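Local coordinates for xylulose kinase (Escherichia coli, PDB 2ITM), which phosphorylates D-xylulose to D-xylulose 5-phosphate with ATP, as a homodimeric member of the FGGY carbohydrate kinase family, at residues M1-T9 / L65-Q76. Numbering follows the deposited sequence.
Sequences MYIGIDLGT and LQDVKALGIAGQ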
ATOM      1  N   MET A   1     -45.447 -27.178 -13.894  1.00 41.43           N
ATOM      2  CA  MET A   1     -44.186 -26.785 -13.303  1.00 38.12           C
ATOM      3  C   MET A   1     -43.180 -26.378 -14.366  1.00 33.37           C
ATOM      4  O   MET A   1     -43.432 -26.542 -15.544  1.00 19.27           O
ATOM      5  CB  MET A   1     -43.633 -27.907 -12.446  1.00 37.09           C
ATOM      6  CG  MET A   1     -44.619 -28.475 -11.444  1.00 58.84           C
ATOM      7  SD  MET A   1     -44.395 -27.856  -9.788  1.00 59.89           S
ATOM      8  CE  MET A   1     -42.738 -28.450  -9.457  1.00 58.42           C
ATOM      9  N   TYR A   2     -42.041 -25.850 -13.928  1.00 28.30           N
ATOM     10  CA  TYR A   2     -41.039 -25.320 -14.820  1.00 24.61           C
ATOM     11  C   TYR A   2     -39.611 -25.625 -14.367  1.00 25.94           C
ATOM     12  O   TYR A   2     -39.338 -25.705 -13.183  1.00 28.93           O
ATOM     13  CB  TYR A   2     -41.240 -23.831 -15.077  1.00 24.16           C
ATOM     14  CG  TYR A   2     -42.663 -23.516 -15.402  1.00 29.07           C
ATOM     15  CD1 TYR A   2     -43.551 -23.137 -14.411  1.00 40.18           C
ATOM     16  CD2 TYR A   2     -43.143 -23.643 -16.689  1.00 20.51           C
ATOM     17  CE1 TYR A   2     -44.859 -22.880 -14.697  1.00 26.24           C
ATOM     18  CE2 TYR A   2     -44.446 -23.391 -16.982  1.00 26.53           C
ATOM     19  CZ  TYR A   2     -45.306 -23.010 -15.982  1.00 31.39           C
ATOM     20  OH  TYR A   2     -46.609 -22.755 -16.277  1.00 31.70           O
ATOM     21  N   ILE A   3     -38.718 -25.818 -15.334  1.00 31.96           N
ATOM     22  CA  ILE A   3     -37.284 -25.938 -15.092  1.00 20.09           C
ATOM     23  C   ILE A   3     -36.511 -24.757 -15.673  1.00 27.82           C
ATOM     24  O   ILE A   3     -36.730 -24.355 -16.806  1.00 17.18           O
ATOM     25  CB  ILE A   3     -36.734 -27.251 -15.679  1.00 20.93           C
ATOM     26  CG1 ILE A   3     -37.389 -28.461 -15.034  1.00 25.11           C
ATOM     27  CG2 ILE A   3     -35.222 -27.314 -15.543  1.00 31.07           C
ATOM     28  CD1 ILE A   3     -36.936 -28.710 -13.654  1.00 19.88           C
ATOM     29  N   GLY A   4     -35.595 -24.227 -14.875  1.00 21.06           N
ATOM     30  CA  GLY A   4     -34.527 -23.387 -15.360  1.00 24.38           C
ATOM     31  C   GLY A   4     -33.157 -23.983 -15.120  1.00 21.10           C
ATOM     32  O   GLY A   4     -32.858 -24.446 -14.029  1.00 22.64           O
ATOM     33  N   ILE A   5     -32.342 -23.986 -16.167  1.00 25.97           N
ATOM     34  CA  ILE A   5     -30.939 -24.364 -16.094  1.00 17.67           C
ATOM     35  C   ILE A   5     -30.028 -23.159 -16.299  1.00 29.84           C
ATOM     36  O   ILE A   5     -30.214 -22.385 -17.226  1.00 28.13           O
ATOM     37  CB  ILE A   5     -30.610 -25.406 -17.148  1.00 25.49           C
ATOM     38  CG1 ILE A   5     -31.561 -26.591 -17.066  1.00 24.90           C
ATOM     39  CG2 ILE A   5     -29.187 -25.862 -17.009  1.00 21.48           C
ATOM     40  CD1 ILE A   5     -31.544 -27.447 -18.285  1.00 20.63           C
ATOM     41  N   ASP A   6     -29.028 -23.029 -15.438  1.00 23.08           N
ATOM     42  CA  ASP A   6     -27.976 -22.035 -15.613  1.00 13.40           C
ATOM     43  C   ASP A   6     -26.607 -22.676 -15.718  1.00 25.20           C
ATOM     44  O   ASP A   6     -26.070 -23.193 -14.748  1.00 24.13           O
ATOM     45  CB  ASP A   6     -28.007 -21.003 -14.497  1.00 24.47           C
ATOM     46  CG  ASP A   6     -26.881 -19.999 -14.595  1.00 25.44           C
ATOM     47  OD1 ASP A   6     -26.301 -19.685 -13.553  1.00 33.87           O
ATOM     48  OD2 ASP A   6     -26.516 -19.468 -15.653  1.00 25.44           O
ATOM     49  N   LEU A   7     -26.063 -22.652 -16.923  1.00 24.82           N
ATOM     50  CA  LEU A   7     -24.706 -23.066 -17.186  1.00 19.26           C
ATOM     51  C   LEU A   7     -23.755 -21.937 -16.858  1.00 33.44           C
ATOM     52  O   LEU A   7     -23.507 -21.063 -17.675  1.00 25.83           O
ATOM     53  CB  LEU A   7     -24.566 -23.469 -18.655  1.00 26.85           C
ATOM     54  CG  LEU A   7     -23.668 -24.619 -19.034  1.00 32.72           C
ATOM     55  CD1 LEU A   7     -23.256 -24.529 -20.465  1.00 23.03           C
ATOM     56  CD2 LEU A   7     -22.469 -24.689 -18.151  1.00 34.26           C
ATOM     57  N   GLY A   8     -23.228 -21.967 -15.648  1.00 21.58           N
ATOM     58  CA  GLY A   8     -22.231 -21.015 -15.234  1.00 26.17           C
ATOM     59  C   GLY A   8     -20.843 -21.413 -15.637  1.00 30.00           C
ATOM     60  O   GLY A   8     -20.648 -22.349 -16.397  1.00 23.37           O
ATOM     61  N   THR A   9     -19.865 -20.686 -15.127  1.00 25.23           N
ATOM     62  CA  THR A   9     -18.479 -21.037 -15.347  1.00 32.45           C
ATOM     63  C   THR A   9     -17.995 -22.055 -14.315  1.00 21.61           C
ATOM     64  O   THR A   9     -17.274 -22.967 -14.643  1.00 30.02           O
ATOM     65  CB  THR A   9     -17.595 -19.793 -15.335  1.00 32.47           C
ATOM     66  OG1 THR A   9     -18.229 -18.742 -16.063  1.00 34.88           O
ATOM     67  CG2 THR A   9     -16.359 -20.035 -16.136  1.00 39.13           C
ATOM     68  N   LEU A  65     -40.238 -34.612 -11.818  1.00 37.59           N
ATOM     69  CA  LEU A  65     -40.234 -33.615 -12.863  1.00 40.85           C
ATOM     70  C   LEU A  65     -41.261 -33.955 -13.925  1.00 41.16           C
ATOM     71  O   LEU A  65     -41.290 -33.349 -14.985  1.00 34.75           O
ATOM     72  CB  LEU A  65     -38.847 -33.542 -13.483  1.00 35.52           C
ATOM     73  CG  LEU A  65     -37.708 -33.392 -12.490  1.00 33.47           C
ATOM     74  CD1 LEU A  65     -36.374 -33.245 -13.208  1.00 25.66           C
ATOM     75  CD2 LEU A  65     -37.977 -32.227 -11.579  1.00 21.91           C
ATOM     76  N   GLN A  66     -42.091 -34.941 -13.632  1.00 40.05           N
ATOM     77  CA  GLN A  66     -43.058 -35.437 -14.593  1.00 45.76           C
ATOM     78  C   GLN A  66     -44.160 -34.432 -14.904  1.00 31.30           C
ATOM     79  O   GLN A  66     -44.873 -34.591 -15.875  1.00 38.07           O
ATOM     80  CB  GLN A  66     -43.661 -36.769 -14.145  1.00 47.80           C
ATOM     81  CG  GLN A  66     -42.743 -37.981 -14.269  1.00 43.07           C
ATOM     82  CD  GLN A  66     -42.424 -38.364 -15.707  1.00 63.24           C
ATOM     83  OE1 GLN A  66     -41.894 -39.441 -15.961  1.00 50.91           O
ATOM     84  NE2 GLN A  66     -42.736 -37.486 -16.641  1.00 47.36           N
ATOM     85  N   ASP A  67     -44.280 -33.396 -14.086  1.00 26.53           N
ATOM     86  CA  ASP A  67     -45.266 -32.344 -14.330  1.00 38.10           C
ATOM     87  C   ASP A  67     -44.681 -31.029 -14.841  1.00 29.29           C
ATOM     88  O   ASP A  67     -45.375 -30.031 -14.921  1.00 36.41           O
ATOM     89  CB  ASP A  67     -46.086 -32.075 -13.073  1.00 51.24           C
ATOM     90  CG  ASP A  67     -47.022 -33.200 -12.738  1.00 65.14           C
ATOM     91  OD1 ASP A  67     -47.988 -33.421 -13.487  1.00 50.53           O
ATOM     92  OD2 ASP A  67     -46.854 -33.917 -11.744  1.00 54.20           O
ATOM     93  N   VAL A  68     -43.406 -31.034 -15.186  1.00 32.88           N
ATOM     94  CA  VAL A  68     -42.814 -29.912 -15.887  1.00 32.42           C
ATOM     95  C   VAL A  68     -43.436 -29.728 -17.266  1.00 32.29           C
ATOM     96  O   VAL A  68     -43.623 -30.681 -18.002  1.00 30.39           O
ATOM     97  CB  VAL A  68     -41.295 -30.053 -15.994  1.00 21.07           C
ATOM     98  CG1 VAL A  68     -40.707 -28.924 -16.797  1.00 19.42           C
ATOM     99  CG2 VAL A  68     -40.679 -30.104 -14.634  1.00 19.23           C
ATOM    100  N   LYS A  69     -43.728 -28.484 -17.609  1.00 32.76           N
ATOM    101  CA  LYS A  69     -44.449 -28.158 -18.819  1.00 29.28           C
ATOM    102  C   LYS A  69     -43.569 -27.428 -19.834  1.00 39.87           C
ATOM    103  O   LYS A  69     -43.815 -27.482 -21.025  1.00 26.30           O
ATOM    104  CB  LYS A  69     -45.662 -27.318 -18.495  1.00 39.58           C
ATOM    105  CG  LYS A  69     -46.562 -27.937 -17.448  1.00 49.82           C
ATOM    106  CD  LYS A  69     -47.793 -27.092 -17.193  1.00 64.11           C
ATOM    107  CE  LYS A  69     -48.584 -27.605 -15.986  1.00 85.51           C
ATOM    108  NZ  LYS A  69     -49.714 -26.723 -15.598  1.00 45.37           N
ATOM    109  N   ALA A  70     -42.549 -26.737 -19.340  1.00 33.72           N
ATOM    110  CA  ALA A  70     -41.547 -26.124 -20.200  1.00 35.14           C
ATOM    111  C   ALA A  70     -40.191 -26.001 -19.522  1.00 35.54           C
ATOM    112  O   ALA A  70     -40.094 -26.017 -18.310  1.00 17.11           O
ATOM    113  CB  ALA A  70     -42.017 -24.775 -20.688  1.00 25.83           C
ATOM    114  N   LEU A  71     -39.149 -25.870 -20.335  1.00 31.41           N
ATOM    115  CA  LEU A  71     -37.784 -25.758 -19.839  1.00 29.42           C
ATOM    116  C   LEU A  71     -36.983 -24.632 -20.494  1.00 26.97           C
ATOM    117  O   LEU A  71     -37.011 -24.461 -21.700  1.00 18.13           O
ATOM    118  CB  LEU A  71     -37.053 -27.081 -19.978  1.00 26.03           C
ATOM    119  CG  LEU A  71     -35.605 -27.116 -19.516  1.00 24.96           C
ATOM    120  CD1 LEU A  71     -35.176 -28.492 -19.076  1.00 15.57           C
ATOM    121  CD2 LEU A  71     -34.712 -26.607 -20.608  1.00 23.90           C
ATOM    122  N   GLY A  72     -36.267 -23.887 -19.665  1.00 32.06           N
ATOM    123  CA  GLY A  72     -35.403 -22.815 -20.106  1.00 27.78           C
ATOM    124  C   GLY A  72     -33.952 -22.991 -19.718  1.00 22.44           C
ATOM    125  O   GLY A  72     -33.635 -23.631 -18.741  1.00 18.48           O
ATOM    126  N   ILE A  73     -33.078 -22.392 -20.512  1.00 23.67           N
ATOM    127  CA  ILE A  73     -31.653 -22.356 -20.232  1.00 29.78           C
ATOM    128  C   ILE A  73     -31.075 -20.944 -20.234  1.00 34.20           C
ATOM    129  O   ILE A  73     -31.511 -20.078 -20.978  1.00 25.89           O
ATOM    130  CB  ILE A  73     -30.852 -23.260 -21.192  1.00 25.59           C
ATOM    131  CG1 ILE A  73     -30.787 -22.645 -22.578  1.00 34.00           C
ATOM    132  CG2 ILE A  73     -31.452 -24.617 -21.279  1.00 34.00           C
ATOM    133  CD1 ILE A  73     -30.940 -23.647 -23.666  1.00 43.90           C
ATOM    134  N   ALA A  74     -30.083 -20.741 -19.381  1.00 20.46           N
ATOM    135  CA  ALA A  74     -29.199 -19.599 -19.463  1.00 25.05           C
ATOM    136  C   ALA A  74     -27.746 -20.035 -19.292  1.00 26.83           C
ATOM    137  O   ALA A  74     -27.485 -21.156 -18.882  1.00 23.27           O
ATOM    138  CB  ALA A  74     -29.540 -18.580 -18.393  1.00 17.48           C
ATOM    139  N   GLY A  75     -26.820 -19.148 -19.611  1.00 24.27           N
ATOM    140  CA  GLY A  75     -25.433 -19.524 -19.769  1.00 30.18           C
ATOM    141  C   GLY A  75     -24.417 -18.404 -19.708  1.00 26.29           C
ATOM    142  O   GLY A  75     -24.677 -17.284 -20.112  1.00 19.28           O
ATOM    143  N   GLN A  76     -23.250 -18.740 -19.191  1.00 23.03           N
ATOM    144  CA  GLN A  76     -22.046 -17.975 -19.423  1.00 25.95           C
ATOM    145  C   GLN A  76     -21.930 -17.544 -20.880  1.00 21.10           C
ATOM    146  O   GLN A  76     -22.035 -18.347 -21.786  1.00 22.18           O
ATOM    147  CB  GLN A  76     -20.807 -18.754 -18.967  1.00 20.02           C
ATOM    148  CG  GLN A  76     -20.560 -20.043 -19.717  1.00 25.51           C
ATOM    149  CD  GLN A  76     -19.164 -20.606 -19.522  1.00 27.88           C
ATOM    150  OE1 GLN A  76     -18.191 -20.023 -19.954  1.00 22.14           O
ATOM    151  NE2 GLN A  76     -19.084 -21.755 -18.884  1.00 28.20           N
TER
HETATM  152  O   HOH W   1     -47.895 -24.384 -13.879  1.00 53.62           O
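Gln76 reaches back across the strand ends to Gly8 and Thr9, and its side chain is worth tracing outward. Gln76 CB lies 3.8 Å from Leu7 O, the carbonyl that also accepts the backbone N of Gln76. With CG set between backbone N and carbonyl carbon (chi1 63°), Gln76 CG is 3.7 Å from Leu7 O. The chain then runs extended: CD lies near both Gly8 O and Thr9 OG1, the latter hydrogen-bonded to Trp96. Gln76 OE1 has Thr9 OG1 as its neighbour at 4.1 Å, with no bond between them, and Gln76 NE2 ends 3.0 Å from Gly8 O in a weak, bent bond (128° at the hydrogen).

Behind this, strands 2-7 and 70-75 run parallel as the central pair of the N-terminal domain sheet, in the actin-like ATPase fold. Ile3 and Ile5 each bond through N and O to residues flanking their opposite numbers, Leu71 and Ile73; Ala74 N to Ile5 O is the shortest link, at 2.7 Å. One face carries apolar packing. The Ile3 and Val68 side chains cross at about a right angle, CG1 of Ile3 against CG2 of Val68, while Ile3 CG2 meets Leu71 CD1 at 3.7 Å; Leu71 CD1 also touches Ile5 CD1 at 3.9 Å. Further along, Leu7 and Ile73 are covered by helix 152-161. Tyr2, Asp6, Ala70 and Ala74 point to the other face, where the first three touch helix 424-436.

Backbone bonds and one apolar face thus hold the pair in register, carrying Asp6, inferred to be important for activity, close to the probable proton acceptor Asp233, and placing Gln76 in the D-xylulose pocket, its side chain about 5 Å from the sugar.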